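D-xylonate dehydratase (Caulobacter crescentus, PDB 5OYN) catalyses the dehydration of D-xylonate to 2-dehydro-3-deoxy-D-arabinonate in D-xylose degradation, and that of D-gluconate comparably well, using a [2Fe-2S] cluster and magnesium. Local coordinates at residues A[273-278]-A[350-355]; A[224-229]-A[266-271]; A[156-161]-A[231-236]; A[213-218]-A[284-289]. All blocks are in the same frame, centred on the assembly; numbering follows the deposited sequence.

Interaction 1: residues A[273-278]-A[350-355]; sequences FENAIA and RLHGDV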
loop_
_atom_site.group_PDB
_atom_site.type_symbol
_atom_site.label_atom_id
_atom_site.label_comp_id
_atom_site.label_asym_id
_atom_site.label_seq_id
_atom_site.Cartn_x
_atom_site.Cartn_y
_atom_site.Cartn_z
ATOM N N PHE A 273 0.145 35.840 14.212
ATOM C CA PHE A 273 -0.981 36.081 13.317
ATOM C C PHE A 273 -0.781 37.343 12.488
ATOM O O PHE A 273 -1.213 37.397 11.334
ATOM C CB PHE A 273 -2.281 36.153 14.115
ATOM C CG PHE A 273 -2.780 34.808 14.598
ATOM C CD1 PHE A 273 -3.522 33.982 13.762
ATOM C CD2 PHE A 273 -2.514 34.373 15.893
ATOM C CE1 PHE A 273 -3.984 32.747 14.207
ATOM C CE2 PHE A 273 -2.976 33.136 16.350
ATOM C CZ PHE A 273 -3.703 32.322 15.504
ATOM N N GLU A 274 -0.123 38.364 13.041
ATOM C CA GLU A 274 0.126 39.570 12.257
ATOM C C GLU A 274 1.116 39.299 11.127
ATOM O O GLU A 274 1.027 39.925 10.061
ATOM C CB GLU A 274 0.638 40.703 13.159
ATOM C CG GLU A 274 -0.380 41.235 14.177
ATOM C CD GLU A 274 0.128 42.452 14.975
ATOM O OE1 GLU A 274 1.231 42.353 15.553
ATOM O OE2 GLU A 274 -0.572 43.503 15.018
ATOM N N ASN A 275 2.061 38.376 11.340
ATOM C CA ASN A 275 2.959 37.959 10.262
ATOM C C ASN A 275 2.187 37.287 9.132
ATOM O O ASN A 275 2.405 37.579 7.946
ATOM C CB ASN A 275 4.030 37.019 10.811
ATOM C CG ASN A 275 5.103 37.763 11.567
ATOM O OD1 ASN A 275 5.125 38.993 11.563
ATOM N ND2 ASN A 275 5.997 37.031 12.220
ATOM N N ALA A 276 1.271 36.388 9.489
ATOM C CA ALA A 276 0.456 35.721 8.483
ATOM C C ALA A 276 -0.346 36.736 7.681
ATOM O O ALA A 276 -0.326 36.721 6.442
ATOM C CB ALA A 276 -0.461 34.691 9.148
ATOM N N ILE A 277 -1.043 37.642 8.381
ATOM C CA ILE A 277 -1.814 38.703 7.726
ATOM C C ILE A 277 -0.948 39.441 6.718
ATOM O O ILE A 277 -1.375 39.717 5.590
ATOM C CB ILE A 277 -2.393 39.676 8.776
ATOM C CG1 ILE A 277 -3.376 38.962 9.703
ATOM C CG2 ILE A 277 -3.047 40.907 8.093
ATOM C CD1 ILE A 277 -4.438 39.871 10.274
ATOM N N ALA A 278 0.282 39.777 7.107
ATOM C CA ALA A 278 1.143 40.503 6.185
ATOM C C ALA A 278 1.446 39.654 4.968
ATOM O O ALA A 278 1.369 40.134 3.828
ATOM C CB ALA A 278 2.438 40.927 6.880
ATOM N N ARG A 350 8.020 44.990 8.213
ATOM C CA ARG A 350 6.625 44.578 8.346
ATOM C C ARG A 350 6.449 43.196 8.991
ATOM O O ARG A 350 5.323 42.693 9.037
ATOM C CB ARG A 350 5.935 44.594 6.989
ATOM C CG ARG A 350 6.325 45.760 6.126
ATOM C CD ARG A 350 5.639 47.035 6.576
ATOM N NE ARG A 350 4.226 46.863 6.917
ATOM C CZ ARG A 350 3.227 47.446 6.251
ATOM N NH1 ARG A 350 3.489 48.217 5.194
ATOM N NH2 ARG A 350 1.963 47.253 6.633
ATOM N N LEU A 351 7.514 42.582 9.504
ATOM C CA LEU A 351 7.421 41.285 10.166
ATOM C C LEU A 351 7.979 41.371 11.578
ATOM O O LEU A 351 9.021 41.995 11.802
ATOM C CB LEU A 351 8.210 40.201 9.411
ATOM C CG LEU A 351 7.567 39.417 8.278
ATOM C CD1 LEU A 351 8.337 38.121 8.073
ATOM C CD2 LEU A 351 6.095 39.164 8.553
ATOM N N HIS A 352 7.307 40.718 12.523
ATOM C CA HIS A 352 7.909 40.447 13.825
ATOM C C HIS A 352 8.879 39.282 13.660
ATOM O O HIS A 352 8.485 38.112 13.716
ATOM C CB HIS A 352 6.846 40.137 14.869
ATOM C CG HIS A 352 5.769 41.164 14.955
ATOM N ND1 HIS A 352 6.018 42.478 15.295
ATOM C CD2 HIS A 352 4.434 41.072 14.754
ATOM C CE1 HIS A 352 4.882 43.151 15.294
ATOM N NE2 HIS A 352 3.905 42.321 14.972
ATOM N N GLY A 353 10.154 39.600 13.454
ATOM C CA GLY A 353 11.160 38.591 13.179
ATOM C C GLY A 353 11.567 37.748 14.370
ATOM O O GLY A 353 12.259 36.743 14.179
ATOM N N ASP A 354 11.146 38.107 15.583
ATOM C CA ASP A 354 11.637 37.440 16.784
ATOM C C ASP A 354 10.654 36.436 17.361
ATOM O O ASP A 354 10.818 36.024 18.512
ATOM C CB ASP A 354 12.004 38.463 17.857
ATOM C CG ASP A 354 13.474 38.821 17.834
ATOM O OD1 ASP A 354 14.247 38.115 17.143
ATOM O OD2 ASP A 354 13.850 39.810 18.507
ATOM N N VAL A 355 9.656 36.026 16.602
ATOM C CA VAL A 355 8.711 35.020 17.084
ATOM C C VAL A 355 9.346 33.634 17.012
ATOM O O VAL A 355 10.225 33.365 16.185
ATOM C CB VAL A 355 7.405 35.086 16.266
ATOM C CG1 VAL A 355 6.561 36.272 16.720
ATOM C CG2 VAL A 355 7.707 35.201 14.788
#
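The imidazole of His352 meets the carboxylate of Glu274 at the edge of the ring; the two planes are nearly parallel (22° apart), the carboxylate standing beyond the ring's edge rather than over its face. Across that edge His352 NE2 donates to Glu274 OE1 at 2.7 Å, reaching the oxygen from above the carboxylate plane. The second flat group, the amide of Asn275, uses both of its ends on one residue. Asn275 OD1 accepts from His352 N at 2.9 Å, in the carbonyl plane and on a lone pair, while Asn275 ND2 donates to His352 O at 3.1 Å in a straighter bond (169°), with the acceptor in the amide plane. Asn275 CG stands anti to its own carbonyl carbon (chi1 -77°), which brings the amide alongside the backbone of His352. Leu351 crosses this side chain at about a right angle and brings CD2 to 3.2 Å from Asn275 OD1; Val355 CG2 lies 3.6 Å from Asn275 ND2. Asparagine suits the place because it offers a donor and an acceptor side by side, matching the N-H and C=O of one residue. An alanine here would remove both bonds and is likely to leave the His352 backbone without these partners and the loop less firmly held. Together, the paired amide and the His-carboxylate bond fix the 350-355 loop to the helix, and the nearby carboxylate would probably favour a protonated imidazole.

Interaction 2: residues A[224-229]-A[266-271]; sequences EALGLS and DILTKQ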
loop_
_atom_site.group_PDB
_atom_site.type_symbol
_atom_site.label_atom_id
_atom_site.label_comp_id
_atom_site.label_asym_id
_atom_site.label_seq_id
_atom_site.Cartn_x
_atom_site.Cartn_y
_atom_site.Cartn_z
ATOM N N GLU A 224 3.007 28.512 7.300
ATOM C CA GLU A 224 4.445 28.747 7.342
ATOM C C GLU A 224 4.739 30.079 8.020
ATOM O O GLU A 224 5.555 30.148 8.947
ATOM C CB GLU A 224 5.049 28.693 5.933
ATOM C CG GLU A 224 6.465 28.108 5.917
ATOM C CD GLU A 224 7.131 28.101 4.530
ATOM O OE1 GLU A 224 6.469 27.778 3.513
ATOM O OE2 GLU A 224 8.339 28.416 4.460
ATOM N N ALA A 225 4.037 31.137 7.602
ATOM C CA ALA A 225 4.191 32.446 8.229
ATOM C C ALA A 225 3.876 32.387 9.718
ATOM O O ALA A 225 4.539 33.047 10.526
ATOM C CB ALA A 225 3.284 33.468 7.539
ATOM N N LEU A 226 2.864 31.605 10.097
ATOM C CA LEU A 226 2.524 31.411 11.498
ATOM C C LEU A 226 3.600 30.658 12.267
ATOM O O LEU A 226 3.490 30.559 13.494
ATOM C CB LEU A 226 1.212 30.645 11.616
ATOM C CG LEU A 226 -0.105 31.375 11.401
ATOM C CD1 LEU A 226 -1.251 30.475 11.845
ATOM C CD2 LEU A 226 -0.133 32.710 12.153
ATOM N N GLY A 227 4.613 30.116 11.583
ATOM C CA GLY A 227 5.669 29.365 12.235
ATOM C C GLY A 227 5.282 27.969 12.657
ATOM O O GLY A 227 5.884 27.427 13.589
ATOM N N LEU A 228 4.296 27.369 11.982
ATOM C CA LEU A 228 3.750 26.061 12.316
ATOM C C LEU A 228 4.246 24.937 11.403
ATOM O O LEU A 228 3.934 23.771 11.657
ATOM C CB LEU A 228 2.219 26.123 12.275
ATOM C CG LEU A 228 1.587 26.517 13.613
ATOM C CD1 LEU A 228 0.061 26.576 13.538
ATOM C CD2 LEU A 228 2.035 25.539 14.682
ATOM N N SER A 229 5.006 25.253 10.359
ATOM C CA SER A 229 5.593 24.238 9.502
ATOM C C SER A 229 7.027 24.636 9.204
ATOM O O SER A 229 7.425 25.781 9.434
ATOM C CB SER A 229 4.805 24.074 8.204
ATOM O OG SER A 229 4.931 25.234 7.423
ATOM N N ASP A 266 2.204 28.231 22.439
ATOM C CA ASP A 266 3.478 28.931 22.524
ATOM C C ASP A 266 3.829 29.628 21.220
ATOM O O ASP A 266 4.591 30.603 21.226
ATOM C CB ASP A 266 4.600 27.959 22.896
ATOM C CG ASP A 266 4.299 27.166 24.152
ATOM O OD1 ASP A 266 3.403 27.582 24.925
ATOM O OD2 ASP A 266 4.960 26.123 24.366
ATOM N N ILE A 267 3.302 29.138 20.100
ATOM C CA ILE A 267 3.665 29.671 18.791
ATOM C C ILE A 267 2.682 30.738 18.331
ATOM O O ILE A 267 3.086 31.777 17.800
ATOM C CB ILE A 267 3.753 28.518 17.772
ATOM C CG1 ILE A 267 4.689 27.422 18.288
ATOM C CG2 ILE A 267 4.215 29.044 16.419
ATOM C CD1 ILE A 267 6.145 27.624 17.889
ATOM N N LEU A 268 1.392 30.492 18.553
ATOM C CA LEU A 268 0.321 31.304 17.980
ATOM C C LEU A 268 0.004 32.468 18.914
ATOM O O LEU A 268 -1.033 32.531 19.586
ATOM C CB LEU A 268 -0.901 30.438 17.704
ATOM C CG LEU A 268 -0.539 29.230 16.836
ATOM C CD1 LEU A 268 -1.627 28.198 16.850
ATOM C CD2 LEU A 268 -0.250 29.685 15.409
ATOM N N THR A 269 0.959 33.391 18.954
ATOM C CA THR A 269 0.774 34.692 19.563
ATOM C C THR A 269 0.117 35.635 18.567
ATOM O O THR A 269 0.034 35.356 17.366
ATOM C CB THR A 269 2.110 35.275 20.002
ATOM O OG1 THR A 269 2.913 35.547 18.840
ATOM C CG2 THR A 269 2.841 34.321 20.907
ATOM N N LYS A 270 -0.342 36.780 19.071
ATOM C CA LYS A 270 -0.890 37.791 18.179
ATOM C C LYS A 270 0.149 38.245 17.166
ATOM O O LYS A 270 -0.199 38.544 16.019
ATOM C CB LYS A 270 -1.418 38.973 18.991
ATOM C CG LYS A 270 -1.702 40.224 18.189
ATOM C CD LYS A 270 -3.167 40.325 17.787
ATOM C CE LYS A 270 -3.478 41.693 17.153
ATOM N NZ LYS A 270 -4.931 42.074 17.274
ATOM N N GLN A 271 1.426 38.278 17.549
ATOM C CA GLN A 271 2.449 38.714 16.604
ATOM C C GLN A 271 2.546 37.752 15.432
ATOM O O GLN A 271 2.724 38.176 14.280
ATOM C CB GLN A 271 3.809 38.826 17.287
ATOM C CG GLN A 271 3.825 39.511 18.630
ATOM C CD GLN A 271 5.137 40.230 18.853
ATOM O OE1 GLN A 271 6.196 39.602 18.974
ATOM N NE2 GLN A 271 5.083 41.558 18.882
#
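Leu226 and Leu228 close on Leu268 where a Schellman motif ends helix 215-225. Gly227 is the residue that leaves the helix, with a positive phi of 76° that glycine adopts readily, and its N bonds back to Glu224 O. The facing segment links helix 264-267 to helix 270-282 through an inverse gamma turn centred on Leu268. The close-packed part joins the leucine methyls and Ile267 CG2, which packs on backbone carbonyls. Leu268 CD2 sits 3.6 Å from Leu228 CD1 and 3.8 Å from Leu226 CD1, one methyl touching both leucines. Each of them crosses Leu268 at about a right angle, and the closest approaches are between branch methyls. Leu268 CG is anti to its carbonyl carbon (chi1 -54°), and this sends the isobutyl group across to the leucine pair. Phe273 of helix 270-282 packs on both Leu226 and Leu268, extending the same apolar cluster, for which branched aliphatic residues are well suited.

The other side is looser and more polar. Asp266 is exposed, and Lys270 NZ forms a salt bridge with Asp308. Thr269 occupies the N-cap position of helix 270-282, its OG1 accepting from Ala272 N, a role that suits a short hydroxyl side chain. On the tight side, by contrast, Ile267 packs against the carbonyls of the turn, its CG2 lying 3.4 Å from Leu226 O and 3.7 Å from Gly227 O.

Interaction 3: residues A[156-161]-A[231-236]; sequences IVLSGG and TGCAAI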
loop_
_atom_site.group_PDB
_atom_site.type_symbol
_atom_site.label_atom_id
_atom_site.label_comp_id
_atom_site.label_asym_id
_atom_site.label_seq_id
_atom_site.Cartn_x
_atom_site.Cartn_y
_atom_site.Cartn_z
ATOM N N ILE A 156 2.583 20.148 14.274
ATOM C CA ILE A 156 3.347 20.670 13.143
ATOM C C ILE A 156 2.557 20.356 11.883
ATOM O O ILE A 156 1.943 19.288 11.770
ATOM C CB ILE A 156 4.779 20.082 13.128
ATOM C CG1 ILE A 156 5.694 20.830 12.175
ATOM C CG2 ILE A 156 4.779 18.568 12.847
ATOM C CD1 ILE A 156 7.111 20.222 12.160
ATOM N N VAL A 157 2.521 21.320 10.954
ATOM C CA VAL A 157 1.759 21.152 9.723
ATOM C C VAL A 157 2.673 20.595 8.648
ATOM O O VAL A 157 3.828 21.023 8.509
ATOM C CB VAL A 157 1.126 22.475 9.263
ATOM C CG1 VAL A 157 0.755 22.397 7.781
ATOM C CG2 VAL A 157 -0.101 22.816 10.108
ATOM N N LEU A 158 2.159 19.623 7.895
ATOM C CA LEU A 158 2.801 19.145 6.680
ATOM C C LEU A 158 1.855 19.416 5.526
ATOM O O LEU A 158 0.730 18.907 5.513
ATOM C CB LEU A 158 3.144 17.655 6.761
ATOM C CG LEU A 158 3.799 17.108 5.484
ATOM C CD1 LEU A 158 5.097 17.853 5.138
ATOM C CD2 LEU A 158 4.056 15.649 5.639
ATOM N N SER A 159 2.304 20.219 4.572
ATOM C CA SER A 159 1.484 20.580 3.423
ATOM C C SER A 159 1.617 19.520 2.341
ATOM O O SER A 159 2.691 18.946 2.154
ATOM C CB SER A 159 1.901 21.938 2.855
ATOM O OG SER A 159 1.928 22.935 3.860
ATOM N N GLY A 160 0.518 19.273 1.623
ATOM C CA GLY A 160 0.600 18.438 0.437
ATOM C C GLY A 160 1.331 19.121 -0.703
ATOM O O GLY A 160 2.212 18.529 -1.337
ATOM N N GLY A 161 0.993 20.387 -0.964
ATOM C CA GLY A 161 1.550 21.135 -2.067
ATOM C C GLY A 161 0.581 21.228 -3.228
ATOM O O GLY A 161 -0.375 20.453 -3.331
ATOM N N THR A 231 10.530 25.578 7.271
ATOM C CA THR A 231 10.743 26.612 6.269
ATOM C C THR A 231 10.739 25.980 4.887
ATOM O O THR A 231 11.413 24.970 4.651
ATOM C CB THR A 231 12.065 27.349 6.518
ATOM O OG1 THR A 231 12.172 27.706 7.900
ATOM C CG2 THR A 231 12.130 28.599 5.701
ATOM N N GLY A 232 9.969 26.575 3.978
ATOM C CA GLY A 232 9.869 26.110 2.615
ATOM C C GLY A 232 8.797 25.075 2.383
ATOM O O GLY A 232 8.608 24.653 1.241
ATOM N N CYS A 233 8.066 24.688 3.429
ATOM C CA CYS A 233 7.105 23.599 3.330
ATOM C C CYS A 233 5.917 23.942 2.427
ATOM O O CYS A 233 5.451 23.093 1.657
ATOM C CB CYS A 233 6.620 23.240 4.728
ATOM S SG CYS A 233 5.577 21.796 4.813
ATOM N N ALA A 234 5.399 25.162 2.517
ATOM C CA ALA A 234 4.097 25.456 1.925
ATOM C C ALA A 234 4.079 25.213 0.419
ATOM O O ALA A 234 3.131 24.617 -0.109
ATOM C CB ALA A 234 3.696 26.900 2.229
ATOM N N ALA A 235 5.113 25.661 -0.290
ATOM C CA ALA A 235 4.992 25.855 -1.729
ATOM C C ALA A 235 5.441 24.671 -2.574
ATOM O O ALA A 235 5.143 24.673 -3.776
ATOM C CB ALA A 235 5.787 27.082 -2.176
ATOM N N ILE A 236 6.163 23.700 -2.009
ATOM C CA ILE A 236 6.657 22.574 -2.819
ATOM C C ILE A 236 5.483 21.903 -3.521
ATOM O O ILE A 236 4.486 21.550 -2.861
ATOM C CB ILE A 236 7.417 21.554 -1.953
ATOM C CG1 ILE A 236 8.350 22.238 -0.951
ATOM C CG2 ILE A 236 8.225 20.631 -2.850
ATOM C CD1 ILE A 236 8.818 21.328 0.170
#
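Cys233 points its thiol at the backbone of Ser159, at the end of an outermost strand, 155-159, of the four-stranded parallel sheet. Strand 130-135 runs beside this one in the sheet, while the loop 231-236, between helices 215-225 and 241-259, packs against its end. The sulfur stands anti to the backbone N of Cys233 (chi1 -173°), an extended placing that carries SG to the strand. There Cys233 SG receives a nearly straight but weak hydrogen bond from Ser159 N, 3.6 Å away at 174°. A cysteine fits well, since its sulfur can accept this long bond and also meet a hydrocarbon group: Leu158 CD1 lies 4.0 Å from Cys233 SG. Leu158 sets off from the backbone away from the loop, yet the end of its side chain turns back to make that touch.

Ser159 is directed at the loop, and its OG passes 3.8 Å from Ala234 CA. The polar partner of this hydroxyl is Asn220 of helix 215-225, so a small serine both admits the loop backbone and ties the strand to that helix. Beyond the strand the chain turns through two glycines. Gly160 lies about 8 Å from the side chain of the cluster ligand Cys69. The backbone angles of Gly161 suit glycine, and Gly161 CA makes a CH···O contact of 3.1 Å with Ile236 O.

Interaction 4: residues A[213-218]-A[284-289]; sequences MGTAST and GGSTNA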
loop_
_atom_site.group_PDB
_atom_site.type_symbol
_atom_site.label_atom_id
_atom_site.label_comp_id
_atom_site.label_asym_id
_atom_site.label_seq_id
_atom_site.Cartn_x
_atom_site.Cartn_y
_atom_site.Cartn_z
ATOM N N MET A 213 -2.791 30.784 -6.593
ATOM C CA MET A 213 -2.741 31.312 -5.228
ATOM C C MET A 213 -4.153 31.456 -4.650
ATOM O O MET A 213 -4.626 32.542 -4.316
ATOM C CB MET A 213 -1.998 32.635 -5.204
ATOM C CG MET A 213 -1.866 33.249 -3.815
ATOM S SD MET A 213 -0.831 32.278 -2.722
ATOM C CE MET A 213 0.748 32.524 -3.545
ATOM N N GLY A 214 -4.839 30.328 -4.554
ATOM C CA GLY A 214 -6.163 30.269 -3.977
ATOM C C GLY A 214 -6.098 30.010 -2.490
ATOM O O GLY A 214 -5.085 30.269 -1.834
ATOM N N THR A 215 -7.197 29.481 -1.947
ATOM C CA THR A 215 -7.275 29.316 -0.498
ATOM C C THR A 215 -6.250 28.310 -0.005
ATOM O O THR A 215 -5.640 28.514 1.055
ATOM C CB THR A 215 -8.676 28.881 -0.074
ATOM O OG1 THR A 215 -9.649 29.676 -0.755
ATOM C CG2 THR A 215 -8.844 29.035 1.428
ATOM N N ALA A 216 -6.041 27.226 -0.768
ATOM C CA ALA A 216 -5.135 26.163 -0.340
ATOM C C ALA A 216 -3.693 26.645 -0.322
ATOM O O ALA A 216 -2.975 26.453 0.665
ATOM C CB ALA A 216 -5.281 24.940 -1.248
ATOM N N SER A 217 -3.241 27.272 -1.403
ATOM C CA SER A 217 -1.887 27.804 -1.363
ATOM C C SER A 217 -1.766 28.916 -0.322
ATOM O O SER A 217 -0.738 29.028 0.355
ATOM C CB SER A 217 -1.475 28.301 -2.741
ATOM O OG SER A 217 -2.031 27.480 -3.742
ATOM N N THR A 218 -2.817 29.728 -0.153
ATOM C CA THR A 218 -2.777 30.789 0.852
ATOM C C THR A 218 -2.687 30.214 2.261
ATOM O O THR A 218 -1.771 30.547 3.024
ATOM C CB THR A 218 -4.008 31.689 0.728
ATOM O OG1 THR A 218 -4.074 32.254 -0.592
ATOM C CG2 THR A 218 -3.940 32.808 1.754
ATOM N N GLY A 284 -0.925 38.164 -2.730
ATOM C CA GLY A 284 -2.177 38.098 -3.462
ATOM C C GLY A 284 -3.088 36.993 -2.979
ATOM O O GLY A 284 -3.856 36.432 -3.770
ATOM N N GLY A 285 -3.029 36.677 -1.685
ATOM C CA GLY A 285 -3.791 35.585 -1.114
ATOM C C GLY A 285 -5.301 35.755 -1.178
ATOM O O GLY A 285 -5.853 36.792 -1.542
ATOM N N SER A 286 -5.974 34.687 -0.774
ATOM C CA SER A 286 -7.412 34.562 -0.918
ATOM C C SER A 286 -8.161 35.216 0.238
ATOM O O SER A 286 -7.756 35.128 1.403
ATOM C CB SER A 286 -7.786 33.088 -0.996
ATOM O OG SER A 286 -9.059 32.845 -0.422
ATOM N N THR A 287 -9.286 35.843 -0.098
ATOM C CA THR A 287 -10.180 36.403 0.908
ATOM C C THR A 287 -10.695 35.355 1.879
ATOM O O THR A 287 -11.192 35.702 2.953
ATOM C CB THR A 287 -11.364 37.065 0.222
ATOM O OG1 THR A 287 -12.116 36.057 -0.469
ATOM C CG2 THR A 287 -10.872 38.133 -0.770
ATOM N N ASN A 288 -10.630 34.079 1.521
ATOM C CA ASN A 288 -11.045 33.075 2.484
ATOM C C ASN A 288 -10.053 32.961 3.626
ATOM O O ASN A 288 -10.406 32.428 4.684
ATOM C CB ASN A 288 -11.242 31.737 1.785
ATOM C CG ASN A 288 -12.415 31.758 0.849
ATOM O OD1 ASN A 288 -13.389 32.466 1.086
ATOM N ND2 ASN A 288 -12.337 30.991 -0.223
ATOM N N ALA A 289 -8.829 33.472 3.444
ATOM C CA ALA A 289 -7.871 33.475 4.543
ATOM C C ALA A 289 -8.410 34.241 5.742
ATOM O O ALA A 289 -8.097 33.890 6.889
ATOM C CB ALA A 289 -6.533 34.060 4.088
#
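Gly284 and Met213 open the contact, Met213 CG resting 3.8 Å from Gly284 O. Gly284 has positive phi and is the C-prime residue of the Schellman motif that ends the preceding helix, a place where glycine is favoured. Gly285 follows, passing so close to Thr218 that a beta carbon would clash with Thr218 CG2; the absent side chain leaves room for that methyl. Next, Ser286 N donates to Thr218 OG1 at 3.1 Å. Thr218 OG1 itself donates to Gly214 O at 2.6 Å, from above the carbonyl plane, so this carbonyl accepts from both the N and the OG1 of Thr218. Having OG1 anti to the carbonyl carbon (chi1 -58°) puts the hydroxyl between these partners. A valine in place of Thr218 would keep the bulk but is likely to leave Ser286 N without its acceptor across the contact. Ser286 OG accepts from Asn288 N, capping the turn into helix 289-299, and pairs with Thr215 OG1 at 3.2 Å. Asn288 then crosses Thr215 at about a right angle, and Asn288 ND2 gives Thr215 OG1 a straight bond of 3.0 Å (167°). Asn288 OD1 accepts from Arg497, and Asn288 also touches Glu472, as Thr215 touches Asp138. Ala289 ends the walk, its small CB meeting Thr218 CG2. Thr215 and Asn288 thus probably act as second-shell groups, touching the magnesium ligands Asp138 and Glu472 at the start of helix 215-225, which meets the cluster through Ala216.

All four contacts lie in the N-terminal region of the dehydratase. Helix 215-225 connects two of them: interaction 4 holds its start, beside the cluster and magnesium, and interaction 2 its end, with centres about 18 Å apart. Helix 270-282 is shared by interactions 1 and 2, whose centres lie about 8 Å apart and which touch through Phe273 and Leu226. Interaction 3 adds the edge of the parallel sheet and meets interaction 2 through a probable hydrogen bond between Leu228 O and Val157 N. Along the chain, interaction 2 is nested inside interaction 4, interaction 3 crosses both, and interaction 1, opening after interactions 2 and 3 have closed, crosses interaction 4, so segments far apart in sequence meet around helix 215-225.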